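Amorpha-4,11-diene synthase (Artemisia annua, PDB 4GAX) is a sesquiterpene synthase that probably converts farnesyl diphosphate into a cyclic sesquiterpene, with metal-assisted loss of the diphosphate. Local coordinates at residues 123-128 against 167-172; 117-122 against 160-165; 131-136 against 511-516. All coordinates share one frame; numbering follows the deposited sequence.

Contacts 1 and 2 both tie helix 120-129 to the chain around helix 157-167, within the N-terminal domain, and their centres lie about 10 Å apart. Contact 1 is fully buried and packs a methionine on two arginines, one of which donates to the methionine's own carbonyl, whereas contact 2, at the start of the helix, is also largely buried but more polar, with a salt bridge between partly exposed side chains and two waters. Contact 3 is only partly buried: the loop after the same helix meets the end of helix 489-513, mainly through apolar side chains and a lysine. It adjoins contact 1 through Arg-128 and Val-134 but does not touch contact 2.

Contact 1: residues 123-128 against 167-172; sequences WFRLMR and TSMRVP
Arg-128, on helix 120-129, reaches across to Met-169, in the loop that follows helix 157-167, and can be traced outward from its helix. Its CB meets the methyl CE of Met-169 at 3.8 Å. With CG beside the backbone N (chi1 -76°), the chain runs straight from CG to NE and slides past the methionine in the opposite direction, so that CD passes CB of Met-169 at 4.0 Å. At the tip, NH1 donates a hydrogen bond to Met-169 O (3.0 Å, N-H...O 148°). The oxygen lies practically in the guanidinium plane, yet the donor stands 40° above the carbonyl plane. NH1 also grazes CG1 of Val-171. One face of the guanidinium is covered by Phe-124, whose CZ sits over its centre, and CE2 of the same ring touches CB of Met-169 at 4.2 Å.

CG of Met-169 lies 3.7 Å from CG of Arg-125, and the bends at chi2 and chi3 then bring the methyl CE round to CB of Arg-128. Met-169 sits in a type I beta turn from Thr-167 to Arg-170, closed by Arg-170 N to Thr-167 O; Arg-170 NH1 bonds to the same oxygen at 2.8 Å from the opposite face of the peptide. The charged ends of Arg-125 and Arg-170 also form salt bridges, with Asp-85 and Glu-178 respectively.

The contact thus combines a thioether laid over aliphatic arginine carbons with a guanidinium whose orientation is fixed by bonds at its edge and a ring over its face. Arg-128 NH2 bonds to Val-134 O and forms a salt bridge with Glu-174, which probably balances the buried charge and also accepts from Val-171 N, so that one carboxylate links the arginine and the loop.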
loop_
_atom_site.group_PDB
_atom_site.type_symbol
_atom_site.label_atom_id
_atom_site.label_comp_id
_atom_site.label_asym_id
_atom_site.label_seq_id
_atom_site.Cartn_x
_atom_site.Cartn_y
_atom_site.Cartn_z
ATOM N N TRP A 123 8.146 -10.978 17.964
ATOM C CA TRP A 123 9.419 -10.280 17.882
ATOM C C TRP A 123 9.929 -10.313 16.448
ATOM O O TRP A 123 10.341 -9.287 15.907
ATOM C CB TRP A 123 10.441 -10.918 18.824
ATOM C CG TRP A 123 11.871 -10.532 18.525
ATOM C CD1 TRP A 123 12.517 -9.403 18.936
ATOM C CD2 TRP A 123 12.828 -11.289 17.760
ATOM N NE1 TRP A 123 13.823 -9.406 18.476
ATOM C CE2 TRP A 123 14.033 -10.551 17.745
ATOM C CE3 TRP A 123 12.779 -12.516 17.081
ATOM C CZ2 TRP A 123 15.184 -11.001 17.096
ATOM C CZ3 TRP A 123 13.915 -12.964 16.428
ATOM C CH2 TRP A 123 15.106 -12.211 16.443
ATOM N N PHE A 124 9.862 -11.491 15.832
ATOM C CA PHE A 124 10.399 -11.692 14.492
ATOM C C PHE A 124 9.709 -10.754 13.502
ATOM O O PHE A 124 10.366 -10.072 12.710
ATOM C CB PHE A 124 10.208 -13.161 14.087
ATOM C CG PHE A 124 10.570 -13.466 12.665
ATOM C CD1 PHE A 124 11.877 -13.738 12.310
ATOM C CD2 PHE A 124 9.586 -13.516 11.686
ATOM C CE1 PHE A 124 12.215 -14.044 10.981
ATOM C CE2 PHE A 124 9.898 -13.831 10.374
ATOM C CZ PHE A 124 11.225 -14.090 10.015
ATOM N N ARG A 125 8.385 -10.732 13.548
ATOM C CA ARG A 125 7.618 -9.935 12.605
ATOM C C ARG A 125 7.803 -8.428 12.812
ATOM O O ARG A 125 7.975 -7.681 11.848
ATOM C CB ARG A 125 6.133 -10.311 12.676
ATOM C CG ARG A 125 5.267 -9.486 11.744
ATOM C CD ARG A 125 3.830 -9.979 11.723
ATOM N NE ARG A 125 3.143 -9.777 13.007
ATOM C CZ ARG A 125 2.753 -8.589 13.469
ATOM N NH1 ARG A 125 2.972 -7.487 12.752
ATOM N NH2 ARG A 125 2.129 -8.500 14.641
ATOM N N LEU A 126 7.769 -7.979 14.065
ATOM C CA LEU A 126 7.977 -6.552 14.357
ATOM C C LEU A 126 9.376 -6.087 13.991
ATOM O O LEU A 126 9.561 -4.947 13.513
ATOM C CB LEU A 126 7.701 -6.229 15.829
ATOM C CG LEU A 126 6.311 -6.431 16.415
ATOM C CD1 LEU A 126 6.277 -5.864 17.859
ATOM C CD2 LEU A 126 5.232 -5.790 15.546
ATOM N N MET A 127 10.372 -6.943 14.213
ATOM C CA MET A 127 11.724 -6.597 13.791
ATOM C C MET A 127 11.797 -6.420 12.269
ATOM O O MET A 127 12.285 -5.403 11.779
ATOM C CB MET A 127 12.742 -7.649 14.266
ATOM C CG MET A 127 12.998 -7.625 15.783
ATOM S SD MET A 127 13.747 -6.086 16.390
ATOM C CE MET A 127 12.318 -5.234 17.010
ATOM N N ARG A 128 11.298 -7.402 11.520
ATOM C CA ARG A 128 11.368 -7.343 10.053
ATOM C C ARG A 128 10.531 -6.199 9.492
ATOM O O ARG A 128 10.930 -5.558 8.533
ATOM C CB ARG A 128 10.949 -8.685 9.414
ATOM C CG ARG A 128 12.056 -9.751 9.534
ATOM C CD ARG A 128 11.926 -10.860 8.477
ATOM N NE ARG A 128 13.100 -11.745 8.525
ATOM C CZ ARG A 128 13.244 -12.827 7.767
ATOM N NH1 ARG A 128 12.306 -13.126 6.881
ATOM N NH2 ARG A 128 14.315 -13.606 7.899
ATOM N N THR A 167 4.958 -15.677 9.269
ATOM C CA THR A 167 5.291 -16.351 8.000
ATOM C C THR A 167 5.156 -15.398 6.823
ATOM O O THR A 167 5.835 -15.553 5.818
ATOM C CB THR A 167 4.416 -17.605 7.724
ATOM O OG1 THR A 167 3.059 -17.200 7.469
ATOM C CG2 THR A 167 4.449 -18.571 8.918
ATOM N N SER A 168 4.279 -14.404 6.946
ATOM C CA SER A 168 4.102 -13.423 5.863
ATOM C C SER A 168 5.336 -12.582 5.568
ATOM O O SER A 168 5.412 -11.973 4.495
ATOM C CB SER A 168 2.949 -12.470 6.165
ATOM O OG SER A 168 1.770 -13.217 6.292
ATOM N N MET A 169 6.283 -12.532 6.509
ATOM C CA MET A 169 7.496 -11.732 6.341
ATOM C C MET A 169 8.628 -12.545 5.762
ATOM O O MET A 169 9.764 -12.072 5.723
ATOM C CB MET A 169 7.992 -11.170 7.687
ATOM C CG MET A 169 6.907 -10.614 8.580
ATOM S SD MET A 169 6.142 -9.141 7.898
ATOM C CE MET A 169 7.487 -7.972 7.957
ATOM N N ARG A 170 8.351 -13.769 5.335
ATOM C CA ARG A 170 9.434 -14.648 4.909
ATOM C C ARG A 170 9.988 -14.238 3.557
ATOM O O ARG A 170 9.276 -13.637 2.731
ATOM C CB ARG A 170 8.967 -16.103 4.854
ATOM C CG ARG A 170 8.068 -16.435 3.688
ATOM C CD ARG A 170 7.358 -17.786 3.949
ATOM N NE ARG A 170 6.448 -18.167 2.873
ATOM C CZ ARG A 170 5.232 -17.649 2.686
ATOM N NH1 ARG A 170 4.777 -16.700 3.490
ATOM N NH2 ARG A 170 4.478 -18.070 1.675
ATOM N N VAL A 171 11.264 -14.557 3.342
ATOM C CA VAL A 171 11.914 -14.361 2.043
ATOM C C VAL A 171 12.108 -15.741 1.383
ATOM O O VAL A 171 11.763 -16.766 1.995
ATOM C CB VAL A 171 13.239 -13.573 2.220
ATOM C CG1 VAL A 171 12.985 -12.310 3.075
ATOM C CG2 VAL A 171 14.318 -14.453 2.873
ATOM N N PRO A 172 12.601 -15.784 0.129
ATOM C CA PRO A 172 12.724 -17.112 -0.488
ATOM C C PRO A 172 13.726 -18.006 0.234
ATOM O O PRO A 172 14.771 -17.532 0.677
ATOM C CB PRO A 172 13.236 -16.801 -1.897
ATOM C CG PRO A 172 12.696 -15.426 -2.176
ATOM C CD PRO A 172 12.808 -14.704 -0.853
#

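Contact 2: residues 117-122 against 160-165; sequences GARSSL and LLELYE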
loop_
_atom_site.group_PDB
_atom_site.type_symbol
_atom_site.label_atom_id
_atom_site.label_comp_id
_atom_site.label_asym_id
_atom_site.label_seq_id
_atom_site.Cartn_x
_atom_site.Cartn_y
_atom_site.Cartn_z
ATOM N N GLY A 117 12.308 -15.444 24.021
ATOM C CA GLY A 117 11.343 -15.276 25.089
ATOM C C GLY A 117 9.959 -15.723 24.670
ATOM O O GLY A 117 9.787 -16.393 23.641
ATOM N N ALA A 118 8.968 -15.356 25.482
ATOM C CA ALA A 118 7.597 -15.302 25.008
ATOM C C ALA A 118 7.626 -14.365 23.807
ATOM O O ALA A 118 8.567 -13.552 23.655
ATOM C CB ALA A 118 6.673 -14.754 26.078
ATOM N N ARG A 119 6.603 -14.479 22.967
ATOM C CA ARG A 119 6.396 -13.572 21.838
ATOM C C ARG A 119 7.554 -13.623 20.850
ATOM O O ARG A 119 7.911 -12.605 20.249
ATOM C CB ARG A 119 6.178 -12.129 22.336
ATOM C CG ARG A 119 5.388 -12.040 23.640
ATOM C CD ARG A 119 4.210 -11.119 23.556
ATOM N NE ARG A 119 3.074 -11.764 22.927
ATOM C CZ ARG A 119 1.861 -11.843 23.463
ATOM N NH1 ARG A 119 1.610 -11.318 24.656
ATOM N NH2 ARG A 119 0.897 -12.453 22.792
ATOM N N SER A 120 8.136 -14.804 20.664
ATOM C CA SER A 120 9.211 -14.925 19.691
ATOM C C SER A 120 8.698 -14.684 18.264
ATOM O O SER A 120 9.353 -13.995 17.478
ATOM C CB SER A 120 9.991 -16.255 19.847
ATOM O OG SER A 120 9.129 -17.372 19.860
ATOM N N SER A 121 7.518 -15.216 17.931
ATOM C CA SER A 121 6.939 -14.973 16.606
ATOM C C SER A 121 6.627 -13.484 16.388
ATOM O O SER A 121 6.788 -12.937 15.280
ATOM C CB SER A 121 5.662 -15.797 16.432
ATOM O OG SER A 121 5.965 -17.184 16.436
ATOM N N LEU A 122 6.157 -12.828 17.442
ATOM C CA LEU A 122 5.837 -11.403 17.356
ATOM C C LEU A 122 7.122 -10.593 17.215
ATOM O O LEU A 122 7.199 -9.650 16.424
ATOM C CB LEU A 122 5.051 -10.953 18.600
ATOM C CG LEU A 122 4.763 -9.454 18.676
ATOM C CD1 LEU A 122 3.939 -9.025 17.451
ATOM C CD2 LEU A 122 4.060 -9.086 19.964
ATOM N N LEU A 160 -0.396 -19.454 17.893
ATOM C CA LEU A 160 -0.503 -20.024 16.551
ATOM C C LEU A 160 -0.697 -18.905 15.555
ATOM O O LEU A 160 -0.085 -18.886 14.485
ATOM C CB LEU A 160 -1.698 -20.966 16.447
ATOM C CG LEU A 160 -1.453 -22.455 16.619
ATOM C CD1 LEU A 160 -2.757 -23.227 16.408
ATOM C CD2 LEU A 160 -0.384 -22.901 15.650
ATOM N N LEU A 161 -1.580 -17.979 15.913
ATOM C CA LEU A 161 -1.829 -16.804 15.093
ATOM C C LEU A 161 -0.599 -15.929 14.935
ATOM O O LEU A 161 -0.349 -15.419 13.842
ATOM C CB LEU A 161 -2.976 -15.977 15.679
ATOM C CG LEU A 161 -4.350 -16.146 15.049
ATOM C CD1 LEU A 161 -5.339 -15.264 15.802
ATOM C CD2 LEU A 161 -4.290 -15.770 13.565
ATOM N N GLU A 162 0.160 -15.727 16.014
ATOM C CA GLU A 162 1.374 -14.915 15.914
ATOM C C GLU A 162 2.374 -15.556 14.960
ATOM O O GLU A 162 3.092 -14.862 14.224
ATOM C CB GLU A 162 2.037 -14.699 17.288
ATOM C CG GLU A 162 1.287 -13.758 18.222
ATOM C CD GLU A 162 2.009 -13.551 19.562
ATOM O OE1 GLU A 162 2.952 -14.320 19.871
ATOM O OE2 GLU A 162 1.637 -12.610 20.301
ATOM N N LEU A 163 2.434 -16.883 14.977
ATOM C CA LEU A 163 3.366 -17.599 14.108
ATOM C C LEU A 163 2.926 -17.486 12.653
ATOM O O LEU A 163 3.745 -17.244 11.754
ATOM C CB LEU A 163 3.453 -19.074 14.530
ATOM C CG LEU A 163 4.239 -19.995 13.594
ATOM C CD1 LEU A 163 5.711 -19.566 13.462
ATOM C CD2 LEU A 163 4.142 -21.434 14.119
ATOM N N TYR A 164 1.627 -17.648 12.426
ATOM C CA TYR A 164 1.072 -17.495 11.091
ATOM C C TYR A 164 1.427 -16.105 10.533
ATOM O O TYR A 164 1.926 -15.979 9.409
ATOM C CB TYR A 164 -0.438 -17.716 11.116
ATOM C CG TYR A 164 -1.137 -17.283 9.844
ATOM C CD1 TYR A 164 -1.207 -18.126 8.737
ATOM C CD2 TYR A 164 -1.732 -16.025 9.751
ATOM C CE1 TYR A 164 -1.859 -17.706 7.545
ATOM C CE2 TYR A 164 -2.378 -15.603 8.576
ATOM C CZ TYR A 164 -2.437 -16.442 7.484
ATOM O OH TYR A 164 -3.080 -16.007 6.334
ATOM N N GLU A 165 1.198 -15.070 11.328
ATOM C CA GLU A 165 1.478 -13.717 10.858
ATOM C C GLU A 165 2.957 -13.530 10.539
ATOM O O GLU A 165 3.297 -12.858 9.552
ATOM C CB GLU A 165 0.995 -12.647 11.855
ATOM C CG GLU A 165 -0.502 -12.684 12.159
ATOM C CD GLU A 165 -1.371 -12.261 10.969
ATOM O OE1 GLU A 165 -0.828 -12.062 9.854
ATOM O OE2 GLU A 165 -2.607 -12.118 11.147
HETATM O O HOH W 1 3.598 -12.282 14.668
HETATM O O HOH W 2 5.559 -16.556 19.745
#
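A helix-helix contact in the all-helical N-terminal domain joins Arg-119, at the N-cap position of helix 120-129, to Glu-162 of helix 157-167 by a salt bridge. Glu-162 stretches out beyond CG and offers a single oxygen, OE2, to two nitrogens of the arginine. NH2 comes to 2.6 Å from OE2 with an N-H...O angle of 148°, while the bond from NE to OE2 is weak, at 3.1 Å. Guanidinium and carboxylate planes stand 56° apart, and NH2 approaches OE2 from 36° above the carboxylate plane. NH2 has a second acidic partner in Glu-158, one turn earlier on the same helix.

Deeper in, the backbones draw close at Ser-121. Its CB lies 3.5 Å from Glu-162 O, and its OG, turned beside its own backbone N, is 3.5 Å from CA of Leu-163. Two waters bridge the helices. One accepts from Ser-121 N at 3.0 Å and donates weakly to Glu-162 OE1; the other donates to Glu-162 O at 2.7 Å and weakly to Ser-121 O. The small serine therefore lets the helices meet closely, with one water linking the two carbonyls and the other linking a peptide N-H to the carboxylate.

Helix 77-89 packs beside Arg-119 and Leu-122, the latter resting on Leu-81, and helix 175-194 meets Leu-163 through Thr-184.

Contact 3: residues 131-136 against 511-516; sequences GYFVTC and YLITKT
Phe-133 and Leu-512 carry the apolar part of this contact, with Ile-513 at its border. CB of Leu-512 lies over one face of the Phe-133 ring, 4.1 Å from the ring centroid and 24° off the normal, a CH-pi contact displaced toward the rim near CG and CD1. Over the same face, CD1 of Leu-512 reaches the other flank of the ring, 4.0 Å from CD2 of Phe-133, and the two side chains cross at about a right angle. Ile-513 comes from another direction: its CD1 abuts the ring edge, near the plane, 3.4 Å from CD1 of Phe-133. The CG of Phe-133 stands opposite the backbone N (chi1 -159°), which carries the ring out toward helix 489-513.

Polar contacts gather round the amino group of Lys-515. NZ donates to Leu-512 O at 3.2 Å, from well above the carbonyl plane, and lies 2.7 Å from Gly-131 O. These two carbonyl oxygens, one from each segment, are only 3.9 Å apart, and a positive charge set near both probably eases their mutual repulsion.

The backbone supplies the shape. The two segments come nearest at Gly-131 and Leu-512, whose CA atoms are 5.2 Å apart. Gly-131 ends helix 120-129 in a Schellman motif with positive phi, and Phe-133 is the centre of an inverse gamma turn closed by Val-134 N to Tyr-132 O at 2.7 Å.

The loop of the N-terminal domain is thereby joined to the end of helix 489-513, which in this family belongs to the C-terminal catalytic half. Val-171 touches both Phe-133 and Leu-512, Tyr-511 OH bonds to Lys-129 O at the close of helix 120-129, and Thr-514 packs on Trp-441 of helix 436-443.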
loop_
_atom_site.group_PDB
_atom_site.type_symbol
_atom_site.label_atom_id
_atom_site.label_comp_id
_atom_site.label_asym_id
_atom_site.label_seq_id
_atom_site.Cartn_x
_atom_site.Cartn_y
_atom_site.Cartn_z
ATOM N N GLY A 131 12.414 -3.233 9.438
ATOM C CA GLY A 131 13.524 -3.237 8.502
ATOM C C GLY A 131 14.734 -4.018 8.993
ATOM O O GLY A 131 15.761 -4.045 8.313
ATOM N N TYR A 132 14.647 -4.635 10.176
ATOM C CA TYR A 132 15.783 -5.426 10.672
ATOM C C TYR A 132 15.686 -6.853 10.139
ATOM O O TYR A 132 14.746 -7.575 10.472
ATOM C CB TYR A 132 15.816 -5.479 12.205
ATOM C CG TYR A 132 15.948 -4.139 12.883
ATOM C CD1 TYR A 132 14.944 -3.659 13.719
ATOM C CD2 TYR A 132 17.085 -3.355 12.703
ATOM C CE1 TYR A 132 15.062 -2.414 14.351
ATOM C CE2 TYR A 132 17.208 -2.118 13.326
ATOM C CZ TYR A 132 16.199 -1.654 14.148
ATOM O OH TYR A 132 16.329 -0.430 14.776
ATOM N N PHE A 133 16.657 -7.257 9.324
ATOM C CA PHE A 133 16.638 -8.570 8.671
ATOM C C PHE A 133 17.073 -9.656 9.666
ATOM O O PHE A 133 18.076 -10.355 9.476
ATOM C CB PHE A 133 17.552 -8.552 7.438
ATOM C CG PHE A 133 17.249 -9.625 6.415
ATOM C CD1 PHE A 133 17.707 -9.487 5.105
ATOM C CD2 PHE A 133 16.529 -10.769 6.749
ATOM C CE1 PHE A 133 17.457 -10.466 4.151
ATOM C CE2 PHE A 133 16.279 -11.754 5.799
ATOM C CZ PHE A 133 16.743 -11.602 4.502
ATOM N N VAL A 134 16.292 -9.778 10.728
ATOM C CA VAL A 134 16.450 -10.817 11.732
ATOM C C VAL A 134 16.290 -12.192 11.071
ATOM O O VAL A 134 15.536 -12.325 10.115
ATOM C CB VAL A 134 15.358 -10.589 12.797
ATOM C CG1 VAL A 134 14.706 -11.881 13.220
ATOM C CG2 VAL A 134 15.917 -9.761 13.964
ATOM N N THR A 135 16.997 -13.215 11.555
ATOM C CA THR A 135 16.930 -14.518 10.890
ATOM C C THR A 135 15.831 -15.450 11.448
ATOM O O THR A 135 15.189 -15.153 12.458
ATOM C CB THR A 135 18.274 -15.233 10.954
ATOM O OG1 THR A 135 18.394 -16.145 9.855
ATOM C CG2 THR A 135 18.359 -15.989 12.218
ATOM N N CYS A 136 15.635 -16.592 10.796
ATOM C CA CYS A 136 14.650 -17.570 11.259
ATOM C C CYS A 136 15.091 -18.469 12.407
ATOM O O CYS A 136 14.297 -19.296 12.867
ATOM C CB CYS A 136 14.234 -18.464 10.096
ATOM S SG CYS A 136 13.105 -17.645 9.017
ATOM N N TYR A 511 12.684 -5.431 0.419
ATOM C CA TYR A 511 12.306 -4.503 1.486
ATOM C C TYR A 511 13.283 -4.547 2.659
ATOM O O TYR A 511 13.615 -3.510 3.241
ATOM C CB TYR A 511 10.894 -4.839 1.973
ATOM C CG TYR A 511 10.416 -4.056 3.171
ATOM C CD1 TYR A 511 9.881 -2.774 3.034
ATOM C CD2 TYR A 511 10.464 -4.612 4.444
ATOM C CE1 TYR A 511 9.417 -2.057 4.157
ATOM C CE2 TYR A 511 10.020 -3.905 5.564
ATOM C CZ TYR A 511 9.492 -2.635 5.418
ATOM O OH TYR A 511 9.023 -1.962 6.539
ATOM N N LEU A 512 13.743 -5.751 2.998
ATOM C CA LEU A 512 14.626 -5.940 4.147
ATOM C C LEU A 512 16.058 -5.560 3.834
ATOM O O LEU A 512 16.859 -5.306 4.737
ATOM C CB LEU A 512 14.571 -7.402 4.612
ATOM C CG LEU A 512 13.189 -7.817 5.162
ATOM C CD1 LEU A 512 13.065 -9.338 5.236
ATOM C CD2 LEU A 512 12.968 -7.216 6.544
ATOM N N ILE A 513 16.371 -5.509 2.545
ATOM C CA ILE A 513 17.739 -5.276 2.079
ATOM C C ILE A 513 17.962 -3.834 1.604
ATOM O O ILE A 513 19.094 -3.381 1.428
ATOM C CB ILE A 513 18.043 -6.288 0.936
ATOM C CG1 ILE A 513 19.298 -7.074 1.247
ATOM C CG2 ILE A 513 18.035 -5.639 -0.448
ATOM C CD1 ILE A 513 19.119 -7.921 2.447
ATOM N N THR A 514 16.880 -3.092 1.400
ATOM C CA THR A 514 17.029 -1.739 0.864
ATOM C C THR A 514 17.202 -0.671 1.953
ATOM O O THR A 514 16.281 -0.417 2.740
ATOM C CB THR A 514 15.859 -1.380 -0.074
ATOM O OG1 THR A 514 15.723 -2.407 -1.067
ATOM C CG2 THR A 514 16.141 -0.052 -0.769
ATOM N N LYS A 515 18.385 -0.050 1.985
ATOM C CA LYS A 515 18.721 0.929 3.014
ATOM C C LYS A 515 19.022 2.332 2.472
ATOM O O LYS A 515 19.159 3.276 3.253
ATOM C CB LYS A 515 19.955 0.463 3.816
ATOM C CG LYS A 515 19.866 -0.934 4.386
ATOM C CD LYS A 515 18.681 -1.071 5.340
ATOM C CE LYS A 515 18.515 -2.541 5.732
ATOM N NZ LYS A 515 17.291 -2.750 6.545
ATOM N N THR A 516 19.132 2.475 1.153
ATOM C CA THR A 516 19.581 3.755 0.575
ATOM C C THR A 516 18.470 4.773 0.396
ATOM O O THR A 516 18.729 5.937 0.077
ATOM C CB THR A 516 20.261 3.571 -0.783
ATOM O OG1 THR A 516 19.387 2.838 -1.647
ATOM C CG2 THR A 516 21.555 2.814 -0.618
#